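Local structure of iron Super-Oxide Dismutase (Plasmodium knowlesi, 2AWP) at residues L24-H27 with Y28-H32; A63-N66 with N67-I71; G102-N105 with N106-E110; I93-K96 with I97-D100. The protein probably converts superoxide radicals to hydrogen peroxide and oxygen at an iron centre, as a member of the iron/manganese superoxide dismutase family. All coordinates share one frame; numbering follows the deposited sequence.

In the fold
Three of the four contacts lie within helices and interaction 3 is the start of one, with its N-cap; along the chain they come in the order 1, 2, 4, 3. Interactions 1 and 2 lie on helices 21-43 and 62-79 of the alpha-hairpin domain, with centres about 16 Å apart; they meet where His32 NE2 approaches Ile71 O, and both touch the second subunit. Interactions 4 and 3 lie on the successive helices 92-101 and 104-117 of the C-terminal domain, centres about 10 Å apart, packed together through Ile97. The two pairs sit on opposite sides of the chain's centre, with centres about 30 to 33 Å apart. The first pair borders the probable iron site and the subunit interface; the second lies away from both.

Interaction 1. Residues L24-H27 with Y28-H32; sequences LNFH and YNKHH
Phe26 O is gripped by two backbone donors, His31 N and Lys30 N, each at 2.9 Å. His31 N lies nearly along the C=O axis, Lys30 N well above the carbonyl plane. This shared acceptor marks the change from ordinary i to i+4 pairing to a wider pi-type turn, which continues as His32 N bonds His27 O at 2.9 Å. One turn earlier the regular pattern still holds, with Tyr28 N on Leu24 O at 2.8 Å.

On the outer side Asn29 ND2 donates to Asn25 OD1 at 2.9 Å. Asn29 ND2 lies in the plane of the accepting carbonyl and the bond is fairly straight (160°), although the two amides are turned 81° against each other. Asn25 has CG anti to its backbone N (chi1 -161°), which brings OD1 alongside the Asn29 amide. Next to it the bent Lys30 chain lays CG against Phe26 CD1 at 4.0 Å, approaching the ring obliquely.

The ring of His27, a probable iron ligand, has His31 CB near its plane, at 4.4 Å from His27 CD2. In the wide turn the N-H groups of His31 and His32 pair with carbonyls five residues back instead of four. His31 NE2 hydrogen-bonds Tyr165 OH of the second subunit, and its ring stacks on His162. Helix 21-43 thus runs between the subunit interface and helix 62-79, whose Trp78 receives Leu24 and the rings of Tyr28, His27 and His32.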
loop_
_atom_site.group_PDB
_atom_site.type_symbol
_atom_site.label_atom_id
_atom_site.label_comp_id
_atom_site.label_asym_id
_atom_site.label_seq_id
_atom_site.Cartn_x
_atom_site.Cartn_y
_atom_site.Cartn_z
ATOM N N LEU A 24 14.996 -6.627 -6.063
ATOM C CA LEU A 24 15.941 -6.418 -4.967
ATOM C C LEU A 24 16.608 -5.063 -5.088
ATOM O O LEU A 24 16.743 -4.372 -4.092
ATOM C CB LEU A 24 16.973 -7.563 -4.853
ATOM C CG LEU A 24 16.554 -8.606 -3.794
ATOM C CD1 LEU A 24 15.192 -9.208 -4.173
ATOM C CD2 LEU A 24 17.593 -9.688 -3.631
ATOM N N ASN A 25 16.993 -4.667 -6.301
ATOM C CA ASN A 25 17.594 -3.329 -6.498
ATOM C C ASN A 25 16.694 -2.188 -5.975
ATOM O O ASN A 25 17.108 -1.411 -5.109
ATOM C CB ASN A 25 18.042 -3.091 -7.962
ATOM C CG ASN A 25 19.054 -1.943 -8.090
ATOM O OD1 ASN A 25 19.735 -1.585 -7.111
ATOM N ND2 ASN A 25 19.162 -1.364 -9.292
ATOM N N PHE A 26 15.465 -2.109 -6.453
ATOM C CA PHE A 26 14.542 -1.068 -5.960
ATOM C C PHE A 26 14.154 -1.236 -4.473
ATOM O O PHE A 26 14.188 -0.282 -3.689
ATOM C CB PHE A 26 13.292 -0.959 -6.868
ATOM C CG PHE A 26 13.559 -0.324 -8.209
ATOM C CD1 PHE A 26 13.564 1.053 -8.349
ATOM C CD2 PHE A 26 13.855 -1.110 -9.329
ATOM C CE1 PHE A 26 13.848 1.663 -9.594
ATOM C CE2 PHE A 26 14.147 -0.519 -10.593
ATOM C CZ PHE A 26 14.135 0.879 -10.726
ATOM N N HIS A 27 13.831 -2.464 -4.092
ATOM C CA HIS A 27 13.275 -2.752 -2.788
ATOM C C HIS A 27 14.330 -2.511 -1.711
ATOM O O HIS A 27 14.068 -1.786 -0.741
ATOM C CB HIS A 27 12.779 -4.194 -2.773
ATOM C CG HIS A 27 11.734 -4.485 -1.737
ATOM N ND1 HIS A 27 11.053 -5.680 -1.705
ATOM C CD2 HIS A 27 11.244 -3.749 -0.709
ATOM C CE1 HIS A 27 10.214 -5.687 -0.689
ATOM N NE2 HIS A 27 10.323 -4.538 -0.066
ATOM N N TYR A 28 15.535 -3.030 -1.932
ATOM C CA TYR A 28 16.630 -2.844 -0.959
ATOM C C TYR A 28 17.363 -1.495 -1.087
ATOM O O TYR A 28 17.489 -0.762 -0.111
ATOM C CB TYR A 28 17.626 -4.012 -1.028
ATOM C CG TYR A 28 18.792 -3.878 -0.069
ATOM C CD1 TYR A 28 18.604 -4.046 1.307
ATOM C CD2 TYR A 28 20.077 -3.542 -0.539
ATOM C CE1 TYR A 28 19.689 -3.933 2.224
ATOM C CE2 TYR A 28 21.163 -3.413 0.358
ATOM C CZ TYR A 28 20.963 -3.620 1.730
ATOM O OH TYR A 28 22.024 -3.492 2.622
ATOM N N ASN A 29 17.835 -1.170 -2.287
ATOM C CA ASN A 29 18.659 0.037 -2.481
ATOM C C ASN A 29 17.859 1.335 -2.556
ATOM O O ASN A 29 18.396 2.409 -2.284
ATOM C CB ASN A 29 19.578 -0.113 -3.716
ATOM C CG ASN A 29 20.712 -1.122 -3.498
ATOM O OD1 ASN A 29 21.412 -1.118 -2.472
ATOM N ND2 ASN A 29 20.905 -1.999 -4.489
ATOM N N LYS A 30 16.570 1.252 -2.893
ATOM C CA LYS A 30 15.724 2.447 -2.901
ATOM C C LYS A 30 14.777 2.554 -1.678
ATOM O O LYS A 30 14.934 3.440 -0.848
ATOM C CB LYS A 30 14.979 2.572 -4.237
ATOM C CG LYS A 30 15.876 2.532 -5.470
ATOM C CD LYS A 30 16.941 3.667 -5.489
ATOM C CE LYS A 30 18.177 3.195 -6.296
ATOM N NZ LYS A 30 19.177 4.286 -6.532
ATOM N N HIS A 31 13.798 1.649 -1.572
ATOM C CA HIS A 31 12.869 1.641 -0.440
ATOM C C HIS A 31 13.548 1.495 0.919
ATOM O O HIS A 31 13.444 2.396 1.767
ATOM C CB HIS A 31 11.738 0.581 -0.639
ATOM C CG HIS A 31 10.820 0.891 -1.789
ATOM N ND1 HIS A 31 9.823 1.848 -1.712
ATOM C CD2 HIS A 31 10.768 0.397 -3.052
ATOM C CE1 HIS A 31 9.158 1.880 -2.855
ATOM N NE2 HIS A 31 9.709 1.011 -3.684
ATOM N N HIS A 32 14.274 0.396 1.123
ATOM C CA HIS A 32 14.860 0.063 2.429
ATOM C C HIS A 32 15.910 1.131 2.825
ATOM O O HIS A 32 15.891 1.705 3.940
ATOM C CB HIS A 32 15.471 -1.362 2.390
ATOM C CG HIS A 32 15.698 -1.977 3.749
ATOM N ND1 HIS A 32 16.110 -3.285 3.911
ATOM C CD2 HIS A 32 15.603 -1.454 4.999
ATOM C CE1 HIS A 32 16.248 -3.542 5.202
ATOM N NE2 HIS A 32 15.950 -2.448 5.881
#

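Interaction 2. Residues A63-N66 with N67-I71; sequences AIFN and NAAQI
Residues 63-66 and 67-71 form consecutive turns of one regular alpha helix, with Asn67 N, Ala68 N, Ala69 N and Gln70 N bonding the carbonyls four residues back; the shortest, Ala69 N to Phe65 O, is 2.7 Å. Ala63 O carries a second bond from the Asn67 side chain, whose ND2 comes within 2.8 Å. Asn67 N and ND2 reach this oxygen from opposite faces of the carbonyl plane, so one residue clamps it twice and its amide is held back along the helix.

A chi1 of 174° swings the Phe65 ring opposite its own N and lays a ring face against Ala69. The Ala69 methyl makes a CH-pi contact over that face, with CB 3.9 Å from the centroid and displaced toward the rim near CZ. This helix 62-79 belongs to the alpha-hairpin domain of the superoxide dismutase fold, where Asn67 faces Tyr35, Lys38 and Leu42 of helix 21-43 and Ala68 packs on Ile56 of helix 53-59.

Gln70 rests CB and CG against Asn66 O, CG at 3.2 Å. Its bent chain carries the amide to Tyr35 OH and Trp123 NE1, beside His74, a probable iron ligand, while Asn66 packs on Phe119 of the second subunit.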
loop_
_atom_site.group_PDB
_atom_site.type_symbol
_atom_site.label_atom_id
_atom_site.label_comp_id
_atom_site.label_asym_id
_atom_site.label_seq_id
_atom_site.Cartn_x
_atom_site.Cartn_y
_atom_site.Cartn_z
ATOM N N ALA A 63 5.681 9.380 11.913
ATOM C CA ALA A 63 6.696 9.140 10.902
ATOM C C ALA A 63 7.934 8.395 11.392
ATOM O O ALA A 63 8.510 7.588 10.643
ATOM C CB ALA A 63 7.103 10.453 10.190
ATOM N N ILE A 64 8.352 8.681 12.627
ATOM C CA ILE A 64 9.529 8.010 13.231
ATOM C C ILE A 64 9.259 6.520 13.332
ATOM O O ILE A 64 10.061 5.715 12.891
ATOM C CB ILE A 64 9.953 8.617 14.621
ATOM C CG1 ILE A 64 10.556 10.010 14.444
ATOM C CG2 ILE A 64 11.010 7.715 15.322
ATOM C CD1 ILE A 64 10.611 10.800 15.816
ATOM N N PHE A 65 8.085 6.170 13.846
ATOM C CA PHE A 65 7.712 4.767 13.928
ATOM C C PHE A 65 7.662 4.131 12.550
ATOM O O PHE A 65 8.242 3.055 12.325
ATOM C CB PHE A 65 6.380 4.547 14.651
ATOM C CG PHE A 65 5.917 3.110 14.601
ATOM C CD1 PHE A 65 6.442 2.169 15.494
ATOM C CD2 PHE A 65 5.018 2.688 13.614
ATOM C CE1 PHE A 65 6.054 0.838 15.417
ATOM C CE2 PHE A 65 4.606 1.360 13.537
ATOM C CZ PHE A 65 5.115 0.438 14.429
ATOM N N ASN A 66 6.972 4.795 11.626
ATOM C CA ASN A 66 6.792 4.239 10.290
ATOM C C ASN A 66 8.146 3.888 9.663
ATOM O O ASN A 66 8.337 2.773 9.176
ATOM C CB ASN A 66 6.017 5.214 9.398
ATOM C CG ASN A 66 4.531 5.287 9.752
ATOM O OD1 ASN A 66 3.974 4.417 10.433
ATOM N ND2 ASN A 66 3.888 6.331 9.282
ATOM N N ASN A 67 9.092 4.834 9.710
ATOM C CA ASN A 67 10.421 4.587 9.175
ATOM C C ASN A 67 11.226 3.548 9.951
ATOM O O ASN A 67 11.750 2.622 9.351
ATOM C CB ASN A 67 11.203 5.887 8.992
ATOM C CG ASN A 67 10.666 6.691 7.861
ATOM O OD1 ASN A 67 10.974 6.413 6.685
ATOM N ND2 ASN A 67 9.762 7.647 8.188
ATOM N N ALA A 68 11.322 3.713 11.269
ATOM C CA ALA A 68 11.996 2.711 12.140
ATOM C C ALA A 68 11.453 1.283 11.948
ATOM O O ALA A 68 12.214 0.339 11.780
ATOM C CB ALA A 68 11.869 3.108 13.596
ATOM N N ALA A 69 10.141 1.124 12.009
ATOM C CA ALA A 69 9.544 -0.221 11.896
ATOM C C ALA A 69 9.771 -0.791 10.489
ATOM O O ALA A 69 10.106 -1.961 10.336
ATOM C CB ALA A 69 8.067 -0.174 12.238
ATOM N N GLN A 70 9.651 0.045 9.453
ATOM C CA GLN A 70 9.981 -0.441 8.123
ATOM C C GLN A 70 11.432 -0.898 7.969
ATOM O O GLN A 70 11.695 -1.898 7.287
ATOM C CB GLN A 70 9.604 0.556 7.031
ATOM C CG GLN A 70 8.095 0.683 6.808
ATOM C CD GLN A 70 7.456 -0.533 6.227
ATOM O OE1 GLN A 70 7.165 -1.488 6.942
ATOM N NE2 GLN A 70 7.182 -0.499 4.904
ATOM N N ILE A 71 12.387 -0.159 8.541
ATOM C CA ILE A 71 13.778 -0.628 8.461
ATOM C C ILE A 71 13.864 -2.037 9.072
ATOM O O ILE A 71 14.477 -2.922 8.494
ATOM C CB ILE A 71 14.760 0.259 9.210
ATOM C CG1 ILE A 71 14.820 1.667 8.587
ATOM C CG2 ILE A 71 16.191 -0.385 9.196
ATOM C CD1 ILE A 71 15.228 2.722 9.606
#

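Interaction 3. Residues G102-N105 with N106-E110; sequences GSFN and NFKNE
Ser103 OG accepts the backbone N-H of Asn106 at 3.0 Å, closing the first turn of helix 104-117 from the N-cap position. With chi1 at 71° the hydroxyl sits between the backbone N and the carbonyl carbon of its own residue, which turns it toward an amide of the first turn that has no helical carbonyl before it. Ser103 O adds the first i to i+4 bond, from Phe107 N at 3.2 Å, and Lys108 N follows on Phe104 O at 2.8 Å.

The compact side is aromatic. Phe104 CD1 meets the edge of the Phe107 ring in its plane, 3.9 Å from CD2, and the two side chains cross at a slant. Phe107 is buried, packed on Ile97 and Phe101 of helix 92-101 and on Ile136 of strand 134-140. Phe104 also receives Lys108: the lysine CB stands over one ring face, offset toward the rim, and the extended chain brings CD to CE2 at 3.8 Å.

Asn105 and Asn109, both exposed, form the solvent side. Asn109 CG lies 3.3 Å from Asn105 O, but its ND2 is poorly angled for a bond. Asn106 is exposed yet held: its CG lies 3.1 Å from Ser103 OG, and its ND2 turns back to Phe101 O, joining the new helix to the end of the preceding one. Gly102, with positive phi, ends helix 92-101, and Ser103 directly starts the next: a tight helix-to-helix turn with a serine N-cap in the C-terminal domain.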
loop_
_atom_site.group_PDB
_atom_site.type_symbol
_atom_site.label_atom_id
_atom_site.label_comp_id
_atom_site.label_asym_id
_atom_site.label_seq_id
_atom_site.Cartn_x
_atom_site.Cartn_y
_atom_site.Cartn_z
ATOM N N GLY A 102 -0.322 -28.981 12.400
ATOM C CA GLY A 102 -0.635 -30.355 11.956
ATOM C C GLY A 102 0.310 -30.850 10.883
ATOM O O GLY A 102 0.688 -32.033 10.862
ATOM N N SER A 103 0.704 -29.942 9.976
ATOM C CA SER A 103 1.601 -30.267 8.865
ATOM C C SER A 103 2.170 -28.990 8.272
ATOM O O SER A 103 1.562 -27.926 8.403
ATOM C CB SER A 103 0.855 -31.046 7.772
ATOM O OG SER A 103 -0.062 -30.258 7.053
ATOM N N PHE A 104 3.309 -29.101 7.595
ATOM C CA PHE A 104 3.817 -27.975 6.816
ATOM C C PHE A 104 2.807 -27.519 5.765
ATOM O O PHE A 104 2.602 -26.322 5.599
ATOM C CB PHE A 104 5.190 -28.257 6.175
ATOM C CG PHE A 104 5.630 -27.179 5.226
ATOM C CD1 PHE A 104 5.877 -25.876 5.690
ATOM C CD2 PHE A 104 5.741 -27.444 3.858
ATOM C CE1 PHE A 104 6.285 -24.867 4.806
ATOM C CE2 PHE A 104 6.137 -26.434 2.969
ATOM C CZ PHE A 104 6.405 -25.157 3.449
ATOM N N ASN A 105 2.168 -28.454 5.060
ATOM C CA ASN A 105 1.162 -28.051 4.056
ATOM C C ASN A 105 0.004 -27.239 4.620
ATOM O O ASN A 105 -0.479 -26.296 3.976
ATOM C CB ASN A 105 0.629 -29.227 3.232
ATOM C CG ASN A 105 1.561 -29.605 2.071
ATOM O OD1 ASN A 105 1.509 -30.735 1.574
ATOM N ND2 ASN A 105 2.444 -28.668 1.651
ATOM N N ASN A 106 -0.462 -27.603 5.811
ATOM C CA ASN A 106 -1.493 -26.811 6.469
ATOM C C ASN A 106 -0.979 -25.403 6.714
ATOM O O ASN A 106 -1.669 -24.432 6.396
ATOM C CB ASN A 106 -1.989 -27.462 7.772
ATOM C CG ASN A 106 -2.777 -28.765 7.521
ATOM O OD1 ASN A 106 -3.151 -29.077 6.380
ATOM N ND2 ASN A 106 -2.997 -29.542 8.581
ATOM N N PHE A 107 0.218 -25.284 7.287
ATOM C CA PHE A 107 0.779 -23.961 7.556
ATOM C C PHE A 107 0.890 -23.132 6.251
ATOM O O PHE A 107 0.480 -21.957 6.201
ATOM C CB PHE A 107 2.128 -24.062 8.282
ATOM C CG PHE A 107 2.948 -22.816 8.182
ATOM C CD1 PHE A 107 2.542 -21.652 8.819
ATOM C CD2 PHE A 107 4.111 -22.795 7.404
ATOM C CE1 PHE A 107 3.290 -20.463 8.672
ATOM C CE2 PHE A 107 4.877 -21.635 7.280
ATOM C CZ PHE A 107 4.469 -20.471 7.923
ATOM N N LYS A 108 1.422 -23.770 5.203
ATOM C CA LYS A 108 1.666 -23.134 3.903
ATOM C C LYS A 108 0.366 -22.590 3.311
ATOM O O LYS A 108 0.316 -21.447 2.798
ATOM C CB LYS A 108 2.284 -24.169 2.945
ATOM C CG LYS A 108 2.616 -23.628 1.570
ATOM C CD LYS A 108 3.631 -24.541 0.885
ATOM C CE LYS A 108 3.733 -24.214 -0.582
ATOM N NZ LYS A 108 4.594 -25.214 -1.242
ATOM N N ASN A 109 -0.690 -23.407 3.404
ATOM C CA ASN A 109 -2.024 -23.020 2.955
ATOM C C ASN A 109 -2.614 -21.819 3.672
ATOM O O ASN A 109 -3.091 -20.892 3.012
ATOM C CB ASN A 109 -2.989 -24.201 2.964
ATOM C CG ASN A 109 -2.684 -25.195 1.842
ATOM O OD1 ASN A 109 -1.989 -24.858 0.881
ATOM N ND2 ASN A 109 -3.185 -26.425 1.967
ATOM N N GLU A 110 -2.585 -21.836 5.011
ATOM C CA GLU A 110 -3.104 -20.717 5.786
ATOM C C GLU A 110 -2.255 -19.460 5.586
ATOM O O GLU A 110 -2.802 -18.396 5.409
ATOM C CB GLU A 110 -3.187 -21.054 7.274
ATOM C CG GLU A 110 -3.861 -22.395 7.542
ATOM C CD GLU A 110 -3.803 -22.818 9.016
ATOM O OE1 GLU A 110 -3.652 -21.916 9.911
ATOM O OE2 GLU A 110 -3.887 -24.060 9.235
#

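Interaction 4. Residues I93-K96 with I97-D100; sequences IKEK and IQED
Residues 93-96 and 97-100 are successive turns of helix 92-101, joined by four i to i+4 backbone bonds that run from Ile97 N on Ile93 O, 2.9 Å, to Asp100 N on Lys96 O, 3.0 Å. The helix is amphipathic and lies in the C-terminal domain of the iron/manganese superoxide dismutase fold, against the antiparallel sheet and helix 185-196.

Ile93 and Ile97 form its inward side. Ile93 CG1, anti to the backbone N (chi1 -170°), points along the helix to Ile97 CD1 at 3.7 Å. Both isoleucines pack on Trp185 of helix 185-196 and on Leu134 of strand 134-140.

On another side Gln98 lies back along the preceding turn, its chain extended. Its CG lies 3.2 Å from Lys94 O, Gln98 NE2 lies 3.7 Å from Lys94 CG, and OE1 comes near Glu95 CA. Lys94 NZ hydrogen-bonds Pro89 O.

The charged cluster is at Lys96. Its CG is set opposite the backbone N, and the chain then bends about the CB-CG bond (chi2 75°), so that the aliphatic part runs beside the Asp100 carboxylate. The direct salt bridge from NZ to Asp100 OD2 is long, 3.6 Å, and each end has another partner: NZ bonds Asn132 O, and OD2 accepts from Leu134 N, tying the helix to the start of strand 134-140. A water molecule draws the pair together, accepting from Lys96 NZ at 2.9 Å and donating to Asp100 OD1 at 2.8 Å.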
loop_
_atom_site.group_PDB
_atom_site.type_symbol
_atom_site.label_atom_id
_atom_site.label_comp_id
_atom_site.label_asym_id
_atom_site.label_seq_id
_atom_site.Cartn_x
_atom_site.Cartn_y
_atom_site.Cartn_z
ATOM N N ILE A 93 12.026 -25.886 13.875
ATOM C CA ILE A 93 10.828 -25.318 13.266
ATOM C C ILE A 93 9.918 -26.336 12.541
ATOM O O ILE A 93 8.703 -26.195 12.519
ATOM C CB ILE A 93 11.186 -24.103 12.327
ATOM C CG1 ILE A 93 9.917 -23.359 11.883
ATOM C CG2 ILE A 93 11.969 -24.565 11.079
ATOM C CD1 ILE A 93 9.240 -22.613 13.020
ATOM N N LYS A 94 10.500 -27.365 11.943
ATOM C CA LYS A 94 9.701 -28.417 11.327
ATOM C C LYS A 94 8.747 -29.082 12.351
ATOM O O LYS A 94 7.559 -29.294 12.081
ATOM C CB LYS A 94 10.650 -29.472 10.782
ATOM C CG LYS A 94 9.990 -30.684 10.186
ATOM C CD LYS A 94 11.085 -31.673 9.805
ATOM C CE LYS A 94 10.649 -32.558 8.682
ATOM N NZ LYS A 94 10.257 -31.809 7.427
ATOM N N GLU A 95 9.297 -29.452 13.495
ATOM C CA GLU A 95 8.534 -30.152 14.525
ATOM C C GLU A 95 7.504 -29.222 15.171
ATOM O O GLU A 95 6.382 -29.624 15.410
ATOM C CB GLU A 95 9.469 -30.793 15.551
ATOM C CG GLU A 95 10.432 -31.843 14.955
ATOM C CD GLU A 95 11.762 -31.939 15.727
ATOM O OE1 GLU A 95 11.724 -32.189 16.961
ATOM O OE2 GLU A 95 12.845 -31.748 15.109
ATOM N N LYS A 96 7.873 -27.963 15.398
ATOM C CA LYS A 96 6.977 -26.943 15.954
ATOM C C LYS A 96 5.788 -26.661 15.028
ATOM O O LYS A 96 4.640 -26.498 15.496
ATOM C CB LYS A 96 7.745 -25.631 16.237
ATOM C CG LYS A 96 6.961 -24.605 17.075
ATOM C CD LYS A 96 6.894 -24.969 18.536
ATOM C CE LYS A 96 6.031 -23.969 19.293
ATOM N NZ LYS A 96 5.631 -24.472 20.617
ATOM N N ILE A 97 6.056 -26.586 13.724
ATOM C CA ILE A 97 4.982 -26.440 12.747
ATOM C C ILE A 97 4.036 -27.660 12.739
ATOM O O ILE A 97 2.792 -27.530 12.677
ATOM C CB ILE A 97 5.556 -26.151 11.293
ATOM C CG1 ILE A 97 6.028 -24.683 11.216
ATOM C CG2 ILE A 97 4.491 -26.456 10.245
ATOM C CD1 ILE A 97 6.894 -24.292 9.992
ATOM N N GLN A 98 4.622 -28.854 12.778
ATOM C CA GLN A 98 3.802 -30.076 12.926
ATOM C C GLN A 98 2.864 -29.946 14.135
ATOM O O GLN A 98 1.678 -30.238 14.038
ATOM C CB GLN A 98 4.683 -31.339 13.059
ATOM C CG GLN A 98 5.445 -31.704 11.790
ATOM C CD GLN A 98 6.639 -32.608 12.042
ATOM O OE1 GLN A 98 6.972 -32.919 13.199
ATOM N NE2 GLN A 98 7.297 -33.040 10.954
ATOM N N GLU A 99 3.396 -29.510 15.276
ATOM C CA GLU A 99 2.620 -29.455 16.505
ATOM C C GLU A 99 1.483 -28.459 16.422
ATOM O O GLU A 99 0.352 -28.730 16.864
ATOM C CB GLU A 99 3.527 -29.088 17.684
ATOM C CG GLU A 99 4.478 -30.181 18.070
ATOM C CD GLU A 99 5.486 -29.727 19.118
ATOM O OE1 GLU A 99 5.242 -28.674 19.754
ATOM O OE2 GLU A 99 6.517 -30.414 19.297
ATOM N N ASP A 100 1.779 -27.289 15.845
ATOM C CA ASP A 100 0.871 -26.163 15.936
ATOM C C ASP A 100 -0.034 -26.018 14.707
ATOM O O ASP A 100 -1.081 -25.386 14.792
ATOM C CB ASP A 100 1.671 -24.870 16.261
ATOM C CG ASP A 100 2.364 -24.941 17.623
ATOM O OD1 ASP A 100 2.049 -25.861 18.427
ATOM O OD2 ASP A 100 3.248 -24.108 17.892
HETATM O O HOH W 1 3.863 -26.694 20.333
#